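Local coordinates for protein hydroxymethyldihydropterin pyrophosphokinase-dihydropteroate synthase, putative (Plasmodium vivax, PDB 5Z79) that probably catalyses two successive steps of folate synthesis, pyrophosphorylation of 6-hydroxymethyl-7,8-dihydropterin and condensation of the resulting diphosphate with 4-aminobenzoate to dihydropteroate, at residues Y129-N140 and C263-Y271. Residues are numbered along the deposited sequence; the frame is centred on the assembly and turned at random.
Sequences YENEARRIIKRN and CIPHVYTKY. With APC (diphosphomethylphosphonic acid adenosyl ester), chain H.
In the nucleotide-binding site of the pyrophosphokinase domain, the end of strand 262-264 and the loop that follows it, to Y271, lie along helix 126-146, and V267 meets the helix where A133 is small enough to let the backbones approach. V267 CG1 sits 3.5 Å from I137 CG1, with A133 CB and I136 CG2 farther off. The extended I137 chain (chi2 166°) carries CD1 on to the Y271 ring, which it meets at CE2, crossing roughly at a right angle. Y271 OH in turn lies beside the aliphatic CD of R134. At one end, Y129 CG is anti to the backbone N (chi1 175°), which directs the phenol at the loop; Y129 OH donates to P265 O, which lies at the ring edge. C263 SG lies obliquely by the same ring. C263 O lies close to adenine N1 of the ATP analogue; beyond the cis peptide before P265, at the start of the type I turn H266-T269, H266 NE2 donates to the gamma-phosphate oxygen O2G (3.2 Å). At the other end, N140 ND2 gives Y268 OH a weak hydrogen bond, amide and ring planes 23° apart. K270 NZ is held by a salt bridge to E292 and a hydrogen bond to T290 O, and its ion pair with E130 OE1 is long (3.8 Å).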
loop_
_atom_site.group_PDB
_atom_site.type_symbol
_atom_site.label_atom_id
_atom_site.label_comp_id
_atom_site.label_asym_id
_atom_site.label_seq_id
_atom_site.Cartn_x
_atom_site.Cartn_y
_atom_site.Cartn_z
ATOM N N TYR A 129 9.713 -12.146 -51.880
ATOM C CA TYR A 129 10.271 -12.148 -50.550
ATOM C C TYR A 129 9.477 -13.031 -49.542
ATOM O O TYR A 129 10.058 -13.857 -48.808
ATOM C CB TYR A 129 10.333 -10.715 -50.033
ATOM C CG TYR A 129 10.784 -10.637 -48.610
ATOM C CD1 TYR A 129 12.130 -10.636 -48.301
ATOM C CD2 TYR A 129 9.860 -10.608 -47.560
ATOM C CE1 TYR A 129 12.557 -10.597 -46.985
ATOM C CE2 TYR A 129 10.279 -10.557 -46.234
ATOM C CZ TYR A 129 11.630 -10.556 -45.962
ATOM O OH TYR A 129 12.079 -10.512 -44.691
ATOM N N GLU A 130 8.149 -12.850 -49.524
ATOM C CA GLU A 130 7.268 -13.506 -48.546
ATOM C C GLU A 130 7.323 -14.996 -48.772
ATOM O O GLU A 130 7.541 -15.756 -47.840
ATOM C CB GLU A 130 5.831 -12.998 -48.641
ATOM C CG GLU A 130 5.680 -11.485 -48.530
ATOM C CD GLU A 130 5.196 -10.983 -47.167
ATOM O OE1 GLU A 130 6.036 -10.631 -46.246
ATOM O OE2 GLU A 130 3.943 -10.902 -47.038
ATOM N N ASN A 131 7.177 -15.407 -50.025
ATOM C CA ASN A 131 7.242 -16.822 -50.385
ATOM C C ASN A 131 8.461 -17.501 -49.821
ATOM O O ASN A 131 8.328 -18.557 -49.226
ATOM C CB ASN A 131 7.263 -17.011 -51.893
ATOM C CG ASN A 131 5.963 -16.599 -52.552
ATOM O OD1 ASN A 131 4.886 -16.690 -51.953
ATOM N ND2 ASN A 131 6.054 -16.142 -53.800
ATOM N N GLU A 132 9.641 -16.901 -50.009
ATOM C CA GLU A 132 10.908 -17.541 -49.618
ATOM C C GLU A 132 11.102 -17.546 -48.135
ATOM O O GLU A 132 11.762 -18.431 -47.600
ATOM C CB GLU A 132 12.116 -16.832 -50.232
ATOM C CG GLU A 132 12.216 -16.904 -51.749
ATOM C CD GLU A 132 12.243 -18.316 -52.263
ATOM O OE1 GLU A 132 12.278 -19.245 -51.444
ATOM O OE2 GLU A 132 12.219 -18.501 -53.486
ATOM N N ALA A 133 10.555 -16.532 -47.483
ATOM C CA ALA A 133 10.625 -16.446 -46.043
ATOM C C ALA A 133 9.782 -17.534 -45.430
ATOM O O ALA A 133 10.243 -18.274 -44.572
ATOM C CB ALA A 133 10.146 -15.090 -45.573
ATOM N N ARG A 134 8.549 -17.661 -45.899
ATOM C CA ARG A 134 7.633 -18.648 -45.331
ATOM C C ARG A 134 8.177 -20.082 -45.510
ATOM O O ARG A 134 7.981 -20.917 -44.659
ATOM C CB ARG A 134 6.210 -18.452 -45.877
ATOM C CG ARG A 134 5.730 -16.983 -45.821
ATOM C CD ARG A 134 5.182 -16.458 -44.486
ATOM N NE ARG A 134 4.284 -17.368 -43.750
ATOM C CZ ARG A 134 3.259 -18.061 -44.272
ATOM N NH1 ARG A 134 2.975 -18.016 -45.576
ATOM N NH2 ARG A 134 2.521 -18.850 -43.484
ATOM N N ARG A 135 8.911 -20.362 -46.576
ATOM C CA ARG A 135 9.630 -21.635 -46.663
ATOM C C ARG A 135 10.655 -21.799 -45.556
ATOM O O ARG A 135 10.761 -22.861 -44.985
ATOM C CB ARG A 135 10.373 -21.756 -47.967
ATOM C CG ARG A 135 9.492 -21.761 -49.165
ATOM C CD ARG A 135 10.243 -22.402 -50.301
ATOM N NE ARG A 135 9.528 -22.222 -51.562
ATOM C CZ ARG A 135 8.533 -22.992 -52.005
ATOM N NH1 ARG A 135 8.078 -24.029 -51.298
ATOM N NH2 ARG A 135 7.986 -22.716 -53.189
ATOM N N ILE A 136 11.432 -20.757 -45.282
ATOM C CA ILE A 136 12.487 -20.825 -44.263
ATOM C C ILE A 136 11.890 -20.989 -42.878
ATOM O O ILE A 136 12.467 -21.686 -42.048
ATOM C CB ILE A 136 13.410 -19.559 -44.259
ATOM C CG1 ILE A 136 14.265 -19.479 -45.535
ATOM C CG2 ILE A 136 14.329 -19.507 -43.031
ATOM C CD1 ILE A 136 15.316 -20.568 -45.700
ATOM N N ILE A 137 10.757 -20.333 -42.632
ATOM C CA ILE A 137 10.103 -20.423 -41.332
ATOM C C ILE A 137 9.468 -21.786 -41.153
ATOM O O ILE A 137 9.632 -22.386 -40.101
ATOM C CB ILE A 137 9.022 -19.349 -41.114
ATOM C CG1 ILE A 137 9.651 -17.957 -41.057
ATOM C CG2 ILE A 137 8.266 -19.635 -39.817
ATOM C CD1 ILE A 137 8.641 -16.843 -41.180
ATOM N N LYS A 138 8.743 -22.250 -42.176
ATOM C CA LYS A 138 8.078 -23.568 -42.177
ATOM C C LYS A 138 9.089 -24.657 -41.881
ATOM O O LYS A 138 8.818 -25.592 -41.118
ATOM C CB LYS A 138 7.432 -23.851 -43.538
ATOM C CG LYS A 138 6.509 -25.061 -43.584
ATOM C CD LYS A 138 6.511 -25.729 -44.957
ATOM C CE LYS A 138 5.161 -26.323 -45.365
ATOM N NZ LYS A 138 4.807 -27.595 -44.672
ATOM N N ARG A 139 10.273 -24.504 -42.472
ATOM C CA ARG A 139 11.327 -25.498 -42.358
ATOM C C ARG A 139 11.991 -25.443 -40.991
ATOM O O ARG A 139 12.392 -26.465 -40.460
ATOM C CB ARG A 139 12.342 -25.282 -43.468
ATOM C CG ARG A 139 13.380 -26.385 -43.643
ATOM C CD ARG A 139 14.715 -25.781 -44.099
ATOM N NE ARG A 139 15.147 -24.613 -43.292
ATOM C CZ ARG A 139 16.205 -23.849 -43.571
ATOM N NH1 ARG A 139 16.984 -24.096 -44.631
ATOM N NH2 ARG A 139 16.486 -22.824 -42.779
ATOM N N ASN A 140 12.079 -24.253 -40.412
ATOM C CA ASN A 140 12.605 -24.109 -39.056
ATOM C C ASN A 140 11.657 -24.699 -38.050
ATOM O O ASN A 140 12.088 -25.397 -37.152
ATOM C CB ASN A 140 12.947 -22.651 -38.736
ATOM C CG ASN A 140 14.317 -22.238 -39.290
ATOM O OD1 ASN A 140 14.895 -22.922 -40.132
ATOM N ND2 ASN A 140 14.835 -21.127 -38.813
ATOM N N CYS A 263 18.899 -11.674 -46.375
ATOM C CA CYS A 263 17.461 -11.605 -46.166
ATOM C C CYS A 263 17.124 -10.347 -45.383
ATOM O O CYS A 263 17.193 -10.332 -44.172
ATOM C CB CYS A 263 17.006 -12.853 -45.396
ATOM S SG CYS A 263 15.259 -13.242 -45.553
ATOM N N ILE A 264 16.806 -9.276 -46.095
ATOM C CA ILE A 264 16.394 -8.016 -45.480
ATOM C C ILE A 264 14.951 -7.796 -45.947
ATOM O O ILE A 264 14.666 -7.951 -47.142
ATOM C CB ILE A 264 17.273 -6.793 -45.911
ATOM C CG1 ILE A 264 18.777 -7.058 -45.727
ATOM C CG2 ILE A 264 16.842 -5.504 -45.194
ATOM C CD1 ILE A 264 19.255 -7.127 -44.303
ATOM N N PRO A 265 14.022 -7.504 -45.006
ATOM C CA PRO A 265 14.219 -7.591 -43.560
ATOM C C PRO A 265 14.506 -9.015 -43.084
ATOM O O PRO A 265 14.353 -9.980 -43.828
ATOM C CB PRO A 265 12.879 -7.100 -42.991
ATOM C CG PRO A 265 12.299 -6.246 -44.055
ATOM C CD PRO A 265 12.717 -6.898 -45.337
ATOM N N HIS A 266 14.923 -9.128 -41.833
ATOM C CA HIS A 266 15.207 -10.405 -41.224
ATOM C C HIS A 266 13.950 -11.227 -41.361
ATOM O O HIS A 266 12.849 -10.681 -41.392
ATOM C CB HIS A 266 15.582 -10.201 -39.758
ATOM C CG HIS A 266 16.160 -11.410 -39.109
ATOM N ND1 HIS A 266 15.390 -12.321 -38.432
ATOM C CD2 HIS A 266 17.430 -11.853 -39.017
ATOM C CE1 HIS A 266 16.158 -13.282 -37.962
ATOM N NE2 HIS A 266 17.402 -13.023 -38.307
ATOM N N VAL A 267 14.123 -12.537 -41.459
ATOM C CA VAL A 267 13.017 -13.444 -41.708
ATOM C C VAL A 267 11.944 -13.362 -40.638
ATOM O O VAL A 267 10.748 -13.360 -40.956
ATOM C CB VAL A 267 13.502 -14.903 -41.782
ATOM C CG1 VAL A 267 12.326 -15.863 -41.932
ATOM C CG2 VAL A 267 14.466 -15.090 -42.942
ATOM N N TYR A 268 12.388 -13.309 -39.384
ATOM C CA TYR A 268 11.503 -13.291 -38.210
ATOM C C TYR A 268 11.072 -11.935 -37.681
ATOM O O TYR A 268 10.370 -11.880 -36.684
ATOM C CB TYR A 268 12.147 -14.067 -37.077
ATOM C CG TYR A 268 12.166 -15.523 -37.366
ATOM C CD1 TYR A 268 11.057 -16.319 -37.103
ATOM C CD2 TYR A 268 13.275 -16.114 -37.922
ATOM C CE1 TYR A 268 11.070 -17.666 -37.356
ATOM C CE2 TYR A 268 13.292 -17.468 -38.193
ATOM C CZ TYR A 268 12.188 -18.229 -37.898
ATOM O OH TYR A 268 12.227 -19.553 -38.175
ATOM N N THR A 269 11.440 -10.853 -38.351
ATOM C CA THR A 269 11.210 -9.542 -37.791
ATOM C C THR A 269 9.775 -9.339 -37.332
ATOM O O THR A 269 9.540 -8.858 -36.238
ATOM C CB THR A 269 11.579 -8.403 -38.752
ATOM O OG1 THR A 269 12.961 -8.508 -39.150
ATOM C CG2 THR A 269 11.392 -7.082 -38.049
ATOM N N LYS A 270 8.803 -9.703 -38.156
ATOM C CA LYS A 270 7.407 -9.425 -37.807
ATOM C C LYS A 270 6.741 -10.591 -37.097
ATOM O O LYS A 270 5.578 -10.498 -36.737
ATOM C CB LYS A 270 6.613 -8.945 -39.043
ATOM C CG LYS A 270 5.791 -9.977 -39.801
ATOM C CD LYS A 270 5.395 -9.432 -41.179
ATOM C CE LYS A 270 4.068 -9.934 -41.725
ATOM N NZ LYS A 270 4.015 -9.595 -43.179
ATOM N N TYR A 271 7.483 -11.668 -36.868
ATOM C CA TYR A 271 6.911 -12.869 -36.271
ATOM C C TYR A 271 7.386 -13.212 -34.838
ATOM O O TYR A 271 6.847 -14.131 -34.226
ATOM C CB TYR A 271 7.194 -14.059 -37.168
ATOM C CG TYR A 271 6.728 -13.922 -38.597
ATOM C CD1 TYR A 271 5.388 -13.957 -38.916
ATOM C CD2 TYR A 271 7.635 -13.811 -39.629
ATOM C CE1 TYR A 271 4.960 -13.867 -40.222
ATOM C CE2 TYR A 271 7.219 -13.724 -40.943
ATOM C CZ TYR A 271 5.880 -13.748 -41.235
ATOM O OH TYR A 271 5.467 -13.658 -42.545
HETATM P PG APC H . 18.262 -15.681 -35.357
HETATM O O1G APC H . 18.502 -15.135 -33.966
HETATM O O2G APC H . 19.124 -15.014 -36.404
HETATM O O3G APC H . 16.797 -15.713 -35.732
HETATM P PB APC H . 20.179 -17.893 -35.204
HETATM O O1B APC H . 20.053 -19.260 -34.590
HETATM O O2B APC H . 21.059 -16.931 -34.461
HETATM O O3B APC H . 18.738 -17.225 -35.334
HETATM P PA APC H . 22.368 -17.242 -37.244
HETATM O O1A APC H . 23.388 -17.807 -36.294
HETATM O O2A APC H . 22.193 -15.746 -37.204
HETATM C C3A APC H . 20.763 -18.045 -36.928
HETATM O "O5'" APC H . 22.803 -17.660 -38.724
HETATM C "C5'" APC H . 22.088 -18.583 -39.585
HETATM C "C4'" APC H . 21.970 -17.987 -40.966
HETATM O "O4'" APC H . 21.296 -16.709 -40.864
HETATM C "C3'" APC H . 23.289 -17.714 -41.707
HETATM O "O3'" APC H . 23.314 -18.418 -42.936
HETATM C "C2'" APC H . 23.320 -16.192 -41.913
HETATM O "O2'" APC H . 23.766 -15.790 -43.189
HETATM C "C1'" APC H . 21.855 -15.804 -41.780
HETATM N N9 APC H . 21.651 -14.450 -41.276
HETATM C C8 APC H . 22.114 -13.899 -40.104
HETATM N N7 APC H . 21.740 -12.651 -39.927
HETATM C C5 APC H . 20.975 -12.363 -41.049
HETATM C C6 APC H . 20.286 -11.205 -41.462
HETATM N N6 APC H . 20.242 -10.075 -40.764
HETATM N N1 APC H . 19.616 -11.263 -42.634
HETATM C C2 APC H . 19.656 -12.408 -43.331
HETATM N N3 APC H . 20.266 -13.554 -43.051
HETATM C C4 APC H . 20.915 -13.467 -41.883
#